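Local coordinates for protein salmonella typhimurium DB7155 bacteriophage DET7 tailspike (Bacteriophage, PDB 2V5I) that probably recognises and hydrolyses the O-antigen polysaccharide of Salmonella as the receptor-binding tailspike of phage Det7, at residues Trp98-Trp103 and Ala117-Gln122; His153-Leu158 and Gly197-Ile202. One frame throughout, in Å; residues are numbered along the deposited sequence.

Interaction 1. Residues Trp98-Trp103 and Ala117-Gln122; sequences WVIFPW and AATLKQ
The side chain of Gln122 lies across one face of the Trp98 indole. Gln122 CG stands 3.4 Å from the centroid of the six-membered ring of Trp98, only 8° off the ring normal, which defines a CH-pi contact. The glutamine chain is extended beyond CG, so its amide carries on over the rim of the indole toward NE1, with the two planes 30° apart. There Gln122 NE2 and Trp98 NE1 are 3.3 Å apart; both are donors and not bonded. Leu120 CG adds an apolar contact at 3.9 Å from Trp98 CE3. On the other face of the ribbon, Val99 CG2 and Lys121 CG meet loosely at 4.3 Å. Two bonds join the backbones of Val99 and Lys121, Val99 N to Lys121 O at 2.7 Å and Lys121 N to Val99 O at 3.1 Å, marking an antiparallel hydrogen-bonded pair. Past it, a side chain takes over from the backbone: Phe101 N donates to Thr119 OG1 at 3.0 Å. With chi1 at 69°, OG1 is set between its own backbone N and carbonyl carbon, facing Phe101, and it also bonds Val116 O. Lys121 NZ forms a salt bridge with Glu126. This two-stranded ribbon, closed through helix 113-117 and a type I turn from Ala117 to Leu120, belongs to an excursion of the chain between strand 85-92 and strand 156-161; Ala117 rests on helix 141-144, and Ile100 on Tyr128.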
ATOM      1  N   TRP A  98      31.992 -17.178 -19.260  1.00 11.54           N
ATOM      2  CA  TRP A  98      31.819 -18.170 -18.222  1.00 10.20           C
ATOM      3  C   TRP A  98      30.998 -17.516 -17.095  1.00 10.58           C
ATOM      4  O   TRP A  98      31.336 -16.436 -16.607  1.00 12.30           O
ATOM      5  CB  TRP A  98      33.135 -18.608 -17.637  1.00 12.27           C
ATOM      6  CG  TRP A  98      33.970 -19.386 -18.621  1.00  9.22           C
ATOM      7  CD1 TRP A  98      34.939 -18.897 -19.403  1.00 13.03           C
ATOM      8  CD2 TRP A  98      33.860 -20.774 -18.902  1.00 10.52           C
ATOM      9  NE1 TRP A  98      35.486 -19.928 -20.196  1.00 14.02           N
ATOM     10  CE2 TRP A  98      34.822 -21.077 -19.909  1.00 12.42           C
ATOM     11  CE3 TRP A  98      33.052 -21.788 -18.433  1.00 12.63           C
ATOM     12  CZ2 TRP A  98      34.982 -22.349 -20.426  1.00 17.74           C
ATOM     13  CZ3 TRP A  98      33.214 -23.090 -18.980  1.00 17.33           C
ATOM     14  CH2 TRP A  98      34.164 -23.338 -19.953  1.00 17.47           C
ATOM     15  N   VAL A  99      29.959 -18.207 -16.666  1.00  8.38           N
ATOM     16  CA  VAL A  99      29.104 -17.689 -15.593  1.00  9.29           C
ATOM     17  C   VAL A  99      28.883 -18.727 -14.499  1.00 11.24           C
ATOM     18  O   VAL A  99      28.971 -19.925 -14.743  1.00 12.56           O
ATOM     19  CB  VAL A  99      27.728 -17.237 -16.147  1.00  9.41           C
ATOM     20  CG1 VAL A  99      27.913 -16.141 -17.107  1.00 10.72           C
ATOM     21  CG2 VAL A  99      26.914 -18.369 -16.698  1.00 13.41           C
ATOM     22  N   ILE A 100      28.596 -18.243 -13.279  1.00  8.58           N
ATOM     23  CA  ILE A 100      28.067 -19.080 -12.218  1.00 10.20           C
ATOM     24  C   ILE A 100      26.544 -18.921 -12.102  1.00 11.07           C
ATOM     25  O   ILE A 100      25.952 -17.991 -12.680  1.00  9.71           O
ATOM     26  CB  ILE A 100      28.749 -18.829 -10.848  1.00  9.82           C
ATOM     27  CG1 ILE A 100      28.562 -17.380 -10.421  1.00 10.14           C
ATOM     28  CG2 ILE A 100      30.202 -19.249 -10.889  1.00 11.69           C
ATOM     29  CD1 ILE A 100      28.838 -17.101  -8.957  1.00 11.75           C
ATOM     30  N   PHE A 101      25.925 -19.939 -11.491  1.00 11.75           N
ATOM     31  CA  PHE A 101      24.491 -20.062 -11.396  1.00 13.45           C
ATOM     32  C   PHE A 101      24.111 -20.640 -10.034  1.00 10.88           C
ATOM     33  O   PHE A 101      23.759 -21.828  -9.911  1.00 12.79           O
ATOM     34  CB  PHE A 101      23.953 -20.922 -12.546  1.00 12.18           C
ATOM     35  CG  PHE A 101      22.494 -20.792 -12.791  1.00 13.70           C
ATOM     36  CD1 PHE A 101      21.989 -19.752 -13.563  1.00 12.14           C
ATOM     37  CD2 PHE A 101      21.595 -21.688 -12.252  1.00 15.90           C
ATOM     38  CE1 PHE A 101      20.614 -19.655 -13.827  1.00 12.11           C
ATOM     39  CE2 PHE A 101      20.214 -21.576 -12.512  1.00 17.77           C
ATOM     40  CZ  PHE A 101      19.744 -20.565 -13.302  1.00 14.69           C
ATOM     41  N   PRO A 102      24.159 -19.775  -8.970  1.00 10.92           N
ATOM     42  CA  PRO A 102      23.976 -20.268  -7.612  1.00 11.94           C
ATOM     43  C   PRO A 102      22.500 -20.553  -7.231  1.00  9.26           C
ATOM     44  O   PRO A 102      22.072 -20.195  -6.128  1.00 10.35           O
ATOM     45  CB  PRO A 102      24.580 -19.142  -6.753  1.00 11.33           C
ATOM     46  CG  PRO A 102      24.356 -17.866  -7.604  1.00 13.21           C
ATOM     47  CD  PRO A 102      24.584 -18.365  -9.018  1.00 12.30           C
ATOM     48  N   TRP A 103      21.728 -21.095  -8.163  1.00 11.11           N
ATOM     49  CA  TRP A 103      20.344 -21.557  -7.894  1.00 11.75           C
ATOM     50  C   TRP A 103      20.204 -22.973  -8.402  1.00 14.72           C
ATOM     51  O   TRP A 103      20.641 -23.294  -9.505  1.00 15.42           O
ATOM     52  CB  TRP A 103      19.322 -20.661  -8.598  1.00 11.68           C
ATOM     53  CG  TRP A 103      19.436 -19.222  -8.185  1.00  9.88           C
ATOM     54  CD1 TRP A 103      18.822 -18.575  -7.125  1.00  9.82           C
ATOM     55  CD2 TRP A 103      20.216 -18.217  -8.854  1.00 11.94           C
ATOM     56  NE1 TRP A 103      19.204 -17.270  -7.106  1.00 12.63           N
ATOM     57  CE2 TRP A 103      20.078 -17.028  -8.119  1.00 10.27           C
ATOM     58  CE3 TRP A 103      21.021 -18.226  -9.984  1.00 12.33           C
ATOM     59  CZ2 TRP A 103      20.711 -15.847  -8.501  1.00 10.53           C
ATOM     60  CZ3 TRP A 103      21.664 -17.055 -10.369  1.00 10.27           C
ATOM     61  CH2 TRP A 103      21.522 -15.893  -9.606  1.00 12.39           C
ATOM     62  N   ALA A 117      30.929 -23.462  -7.677  1.00 16.55           N
ATOM     63  CA  ALA A 117      31.964 -23.672  -8.694  1.00 16.82           C
ATOM     64  C   ALA A 117      31.580 -24.686  -9.740  1.00 15.89           C
ATOM     65  O   ALA A 117      31.915 -24.519 -10.928  1.00 17.44           O
ATOM     66  CB  ALA A 117      33.275 -24.076  -8.025  1.00 16.41           C
ATOM     67  N   ALA A 118      30.863 -25.734  -9.343  1.00 16.17           N
ATOM     68  CA  ALA A 118      30.440 -26.763 -10.281  1.00 16.72           C
ATOM     69  C   ALA A 118      29.336 -26.305 -11.255  1.00 16.71           C
ATOM     70  O   ALA A 118      29.032 -27.009 -12.233  1.00 19.54           O
ATOM     71  CB  ALA A 118      29.972 -27.988  -9.535  1.00 18.41           C
ATOM     72  N   THR A 119      28.689 -25.168 -10.977  1.00 14.48           N
ATOM     73  CA  THR A 119      27.675 -24.617 -11.889  1.00 13.86           C
ATOM     74  C   THR A 119      28.300 -23.855 -13.067  1.00 14.22           C
ATOM     75  O   THR A 119      27.585 -23.448 -13.997  1.00 14.22           O
ATOM     76  CB  THR A 119      26.701 -23.627 -11.161  1.00 13.70           C
ATOM     77  OG1 THR A 119      27.391 -22.432 -10.792  1.00 14.68           O
ATOM     78  CG2 THR A 119      26.030 -24.308  -9.977  1.00 15.69           C
ATOM     79  N   LEU A 120      29.605 -23.718 -13.054  1.00 13.60           N
ATOM     80  CA  LEU A 120      30.330 -22.896 -14.043  1.00 13.94           C
ATOM     81  C   LEU A 120      30.039 -23.431 -15.438  1.00 14.47           C
ATOM     82  O   LEU A 120      30.162 -24.635 -15.707  1.00 15.44           O
ATOM     83  CB  LEU A 120      31.836 -22.879 -13.778  1.00 15.80           C
ATOM     84  CG  LEU A 120      32.654 -21.875 -14.591  1.00 17.90           C
ATOM     85  CD1 LEU A 120      32.414 -20.459 -14.098  1.00 16.19           C
ATOM     86  CD2 LEU A 120      34.137 -22.220 -14.526  1.00 21.74           C
ATOM     87  N   LYS A 121      29.579 -22.541 -16.313  1.00 12.13           N
ATOM     88  CA  LYS A 121      29.294 -22.869 -17.707  1.00 12.96           C
ATOM     89  C   LYS A 121      29.397 -21.620 -18.574  1.00 13.02           C
ATOM     90  O   LYS A 121      29.385 -20.497 -18.050  1.00 12.42           O
ATOM     91  CB  LYS A 121      27.902 -23.502 -17.850  1.00 13.77           C
ATOM     92  CG  LYS A 121      26.733 -22.556 -17.512  1.00 17.60           C
ATOM     93  CD  LYS A 121      25.340 -23.155 -17.786  1.00 24.63           C
ATOM     94  CE  LYS A 121      24.253 -22.190 -17.235  1.00 29.68           C
ATOM     95  NZ  LYS A 121      22.843 -22.445 -17.741  1.00 31.13           N
ATOM     96  N   GLN A 122      29.452 -21.790 -19.896  1.00 10.92           N
ATOM     97  CA  GLN A 122      29.432 -20.647 -20.820  1.00 10.86           C
ATOM     98  C   GLN A 122      27.979 -20.362 -21.226  1.00 12.66           C
ATOM     99  O   GLN A 122      27.243 -21.263 -21.661  1.00 13.26           O
ATOM    100  CB  GLN A 122      30.336 -20.895 -22.057  1.00 10.98           C
ATOM    101  CG  GLN A 122      31.808 -20.879 -21.726  1.00 12.46           C
ATOM    102  CD  GLN A 122      32.726 -21.173 -22.920  1.00 13.92           C
ATOM    103  OE1 GLN A 122      32.426 -22.037 -23.761  1.00 14.08           O
ATOM    104  NE2 GLN A 122      33.796 -20.388 -23.039  1.00 12.87           N
TER

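Interaction 2. Residues His153-Leu158 and Gly197-Ile202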
ATOM      1  N   HIS A 153      35.452  -9.560 -18.195  1.00 16.38           N
ATOM      2  CA  HIS A 153      34.651  -8.371 -17.985  1.00 15.79           C
ATOM      3  C   HIS A 153      33.784  -8.095 -19.214  1.00 16.79           C
ATOM      4  O   HIS A 153      33.911  -7.070 -19.877  1.00 20.44           O
ATOM      5  CB  HIS A 153      35.513  -7.149 -17.613  1.00 18.67           C
ATOM      6  CG  HIS A 153      36.602  -6.853 -18.591  1.00 25.61           C
ATOM      7  ND1 HIS A 153      37.867  -7.395 -18.485  1.00 35.46           N
ATOM      8  CD2 HIS A 153      36.621  -6.073 -19.701  1.00 31.47           C
ATOM      9  CE1 HIS A 153      38.618  -6.962 -19.485  1.00 35.36           C
ATOM     10  NE2 HIS A 153      37.879  -6.177 -20.248  1.00 37.38           N
ATOM     11  N   ILE A 154      32.933  -9.056 -19.532  1.00 11.42           N
ATOM     12  CA  ILE A 154      32.082  -9.002 -20.745  1.00 11.45           C
ATOM     13  C   ILE A 154      30.757  -8.247 -20.508  1.00 12.93           C
ATOM     14  O   ILE A 154      29.929  -8.619 -19.653  1.00 11.04           O
ATOM     15  CB  ILE A 154      31.765 -10.415 -21.284  0.70 12.03           C
ATOM     16  CG1 ILE A 154      33.061 -11.150 -21.644  0.70 12.73           C
ATOM     17  CG2 ILE A 154      30.873 -10.334 -22.494  0.70 12.06           C
ATOM     18  CD1 ILE A 154      33.934 -10.411 -22.645  0.70 14.87           C
ATOM     19  N   ALA A 155      30.565  -7.206 -21.314  1.00 12.29           N
ATOM     20  CA  ALA A 155      29.250  -6.566 -21.427  1.00 10.77           C
ATOM     21  C   ALA A 155      29.199  -5.846 -22.727  1.00 11.80           C
ATOM     22  O   ALA A 155      30.239  -5.296 -23.186  1.00 13.30           O
ATOM     23  CB  ALA A 155      29.010  -5.620 -20.301  1.00 12.98           C
ATOM     24  N   ALA A 156      28.043  -5.842 -23.369  1.00  9.95           N
ATOM     25  CA  ALA A 156      27.778  -4.910 -24.478  1.00  9.24           C
ATOM     26  C   ALA A 156      27.116  -3.662 -23.881  1.00 10.12           C
ATOM     27  O   ALA A 156      25.987  -3.746 -23.478  1.00  9.38           O
ATOM     28  CB  ALA A 156      26.826  -5.495 -25.481  1.00 11.24           C
ATOM     29  N   THR A 157      27.834  -2.552 -23.892  1.00  9.32           N
ATOM     30  CA  THR A 157      27.387  -1.332 -23.207  1.00 10.46           C
ATOM     31  C   THR A 157      26.976  -0.273 -24.227  1.00 11.84           C
ATOM     32  O   THR A 157      27.772   0.099 -25.096  1.00 12.82           O
ATOM     33  CB  THR A 157      28.480  -0.759 -22.293  1.00 10.42           C
ATOM     34  OG1 THR A 157      28.829  -1.728 -21.303  1.00 11.34           O
ATOM     35  CG2 THR A 157      27.966   0.547 -21.589  1.00 12.07           C
ATOM     36  N   LEU A 158      25.754   0.239 -24.063  1.00 10.88           N
ATOM     37  CA  LEU A 158      25.354   1.492 -24.731  1.00 11.23           C
ATOM     38  C   LEU A 158      25.686   2.652 -23.806  1.00 11.95           C
ATOM     39  O   LEU A 158      25.111   2.769 -22.743  1.00 11.36           O
ATOM     40  CB  LEU A 158      23.874   1.526 -25.135  1.00 10.87           C
ATOM     41  CG  LEU A 158      23.525   2.716 -26.026  1.00 13.13           C
ATOM     42  CD1 LEU A 158      24.289   2.696 -27.320  1.00 12.60           C
ATOM     43  CD2 LEU A 158      22.047   2.666 -26.284  1.00 12.55           C
ATOM     44  N   GLY A 197      25.137  -8.025 -17.962  1.00 10.34           N
ATOM     45  CA  GLY A 197      26.491  -8.554 -18.035  1.00 11.00           C
ATOM     46  C   GLY A 197      27.327  -8.165 -16.833  1.00 10.17           C
ATOM     47  O   GLY A 197      26.833  -8.059 -15.708  1.00  9.79           O
ATOM     48  N   LYS A 198      28.594  -7.891 -17.046  1.00 10.27           N
ATOM     49  CA  LYS A 198      29.483  -7.684 -15.914  1.00 10.49           C
ATOM     50  C   LYS A 198      29.166  -6.411 -15.097  1.00 11.35           C
ATOM     51  O   LYS A 198      29.415  -6.357 -13.884  1.00 13.68           O
ATOM     52  CB  LYS A 198      30.919  -7.630 -16.456  1.00 11.88           C
ATOM     53  CG  LYS A 198      31.957  -7.575 -15.380  1.00 14.40           C
ATOM     54  CD  LYS A 198      32.134  -8.855 -14.644  1.00 15.89           C
ATOM     55  CE  LYS A 198      33.407  -8.834 -13.804  1.00 23.65           C
ATOM     56  NZ  LYS A 198      33.779 -10.169 -13.243  1.00 22.43           N
ATOM     57  N   ASP A 199      28.695  -5.365 -15.778  1.00 11.89           N
ATOM     58  CA  ASP A 199      28.460  -4.058 -15.145  1.00 12.64           C
ATOM     59  C   ASP A 199      27.011  -3.919 -14.681  1.00 12.31           C
ATOM     60  O   ASP A 199      26.163  -4.735 -15.002  1.00 12.89           O
ATOM     61  CB  ASP A 199      28.884  -2.987 -16.100  1.00 12.63           C
ATOM     62  CG  ASP A 199      30.392  -3.053 -16.409  1.00 19.73           C
ATOM     63  OD1 ASP A 199      31.207  -3.447 -15.519  1.00 21.75           O
ATOM     64  OD2 ASP A 199      30.758  -2.675 -17.536  1.00 24.59           O
ATOM     65  N   GLY A 200      26.741  -2.933 -13.837  1.00 11.55           N
ATOM     66  CA  GLY A 200      25.366  -2.601 -13.527  1.00 10.41           C
ATOM     67  C   GLY A 200      24.515  -2.532 -14.781  1.00 10.12           C
ATOM     68  O   GLY A 200      25.006  -2.164 -15.865  1.00 10.35           O
ATOM     69  N   ILE A 201      23.260  -2.925 -14.671  1.00  8.70           N
ATOM     70  CA  ILE A 201      22.431  -3.005 -15.877  1.00  7.50           C
ATOM     71  C   ILE A 201      22.073  -1.645 -16.414  1.00  9.41           C
ATOM     72  O   ILE A 201      22.201  -1.407 -17.608  1.00  9.89           O
ATOM     73  CB  ILE A 201      21.250  -3.976 -15.738  1.00  7.44           C
ATOM     74  CG1 ILE A 201      21.748  -5.326 -15.227  1.00  8.38           C
ATOM     75  CG2 ILE A 201      20.525  -4.116 -17.078  1.00  8.74           C
ATOM     76  CD1 ILE A 201      20.747  -6.408 -15.045  1.00  9.58           C
ATOM     77  N   ILE A 202      21.506  -0.788 -15.541  1.00  7.70           N
ATOM     78  CA  ILE A 202      21.244   0.604 -15.893  1.00  9.63           C
ATOM     79  C   ILE A 202      21.963   1.487 -14.880  1.00  8.51           C
ATOM     80  O   ILE A 202      21.746   1.319 -13.700  1.00 10.69           O
ATOM     81  CB  ILE A 202      19.729   0.910 -15.870  1.00  9.99           C
ATOM     82  CG1 ILE A 202      18.965  -0.103 -16.783  1.00 10.53           C
ATOM     83  CG2 ILE A 202      19.476   2.365 -16.279  1.00 10.60           C
ATOM     84  CD1 ILE A 202      17.456  -0.190 -16.574  1.00 12.44           C
TER
HETATM   85  O   HOH W   1      32.256  -4.315 -19.347  1.00 38.27           O
HETATM   86  O   HOH W   2      29.455  -0.756 -18.804  1.00 16.94           O
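Lys198 N donates to Ile154 O over 3.0 Å, the one direct hydrogen bond between the two segments. It is moderately bent, 152° at the hydrogen, and the donor is tilted 32° from the carbonyl plane; Gln129 NE2 gives the same oxygen a second donor. Packing is closest around this bond. Lys198 CB sits 3.5 Å from Ile154 O, and Gly197 CA lies 3.8 Å from Ile154 O. With CG anti to the backbone N (chi1 -173°), Lys198 CG comes to lie 3.8 Å from His153 CA; the chain then bends at chi2 and leads NZ away to a weak bond with Gln152 O. Both segments belong to the right-handed parallel beta-helix of the P22-like tailspikes: 153-158 enters strand 156-161, while the other segment, 197-202, makes the turn after strand 187-196 and runs into strand 202-205 at Ile202, with strand 176-181 stacked between 156-161 and 202-205. Toward Asp199 the contact loosens. Thr157 OG1 and Asp199 OD2 are 4.3 Å apart, and a water spans them, 2.6 Å from Asp199 OD2. A second water donates to Asp199 OD2 at 2.9 Å and, more distantly, to His153 O.

How the interactions relate
Interaction 1 closes along the chain before interaction 2 opens; their centres are 18 Å apart and their nearest atoms about 7 Å, without touching. Neither is wholly core or wholly surface. The first holds together an antiparallel ribbon in the excursion that leaves the solenoid after strand 85-92, whereas the second lies where that excursion rejoins it, against a turn between coils. Their chemistry follows this difference: 98-103 with 117-122 buries 541 Å² through paired backbones and an amide-bearing chain over an indole, while 153-158 with 197-202 buries 207 Å² and relies on one backbone bond and two waters. Gln152, which directly precedes interaction 2, bonds Trp98 N of interaction 1 through OE1.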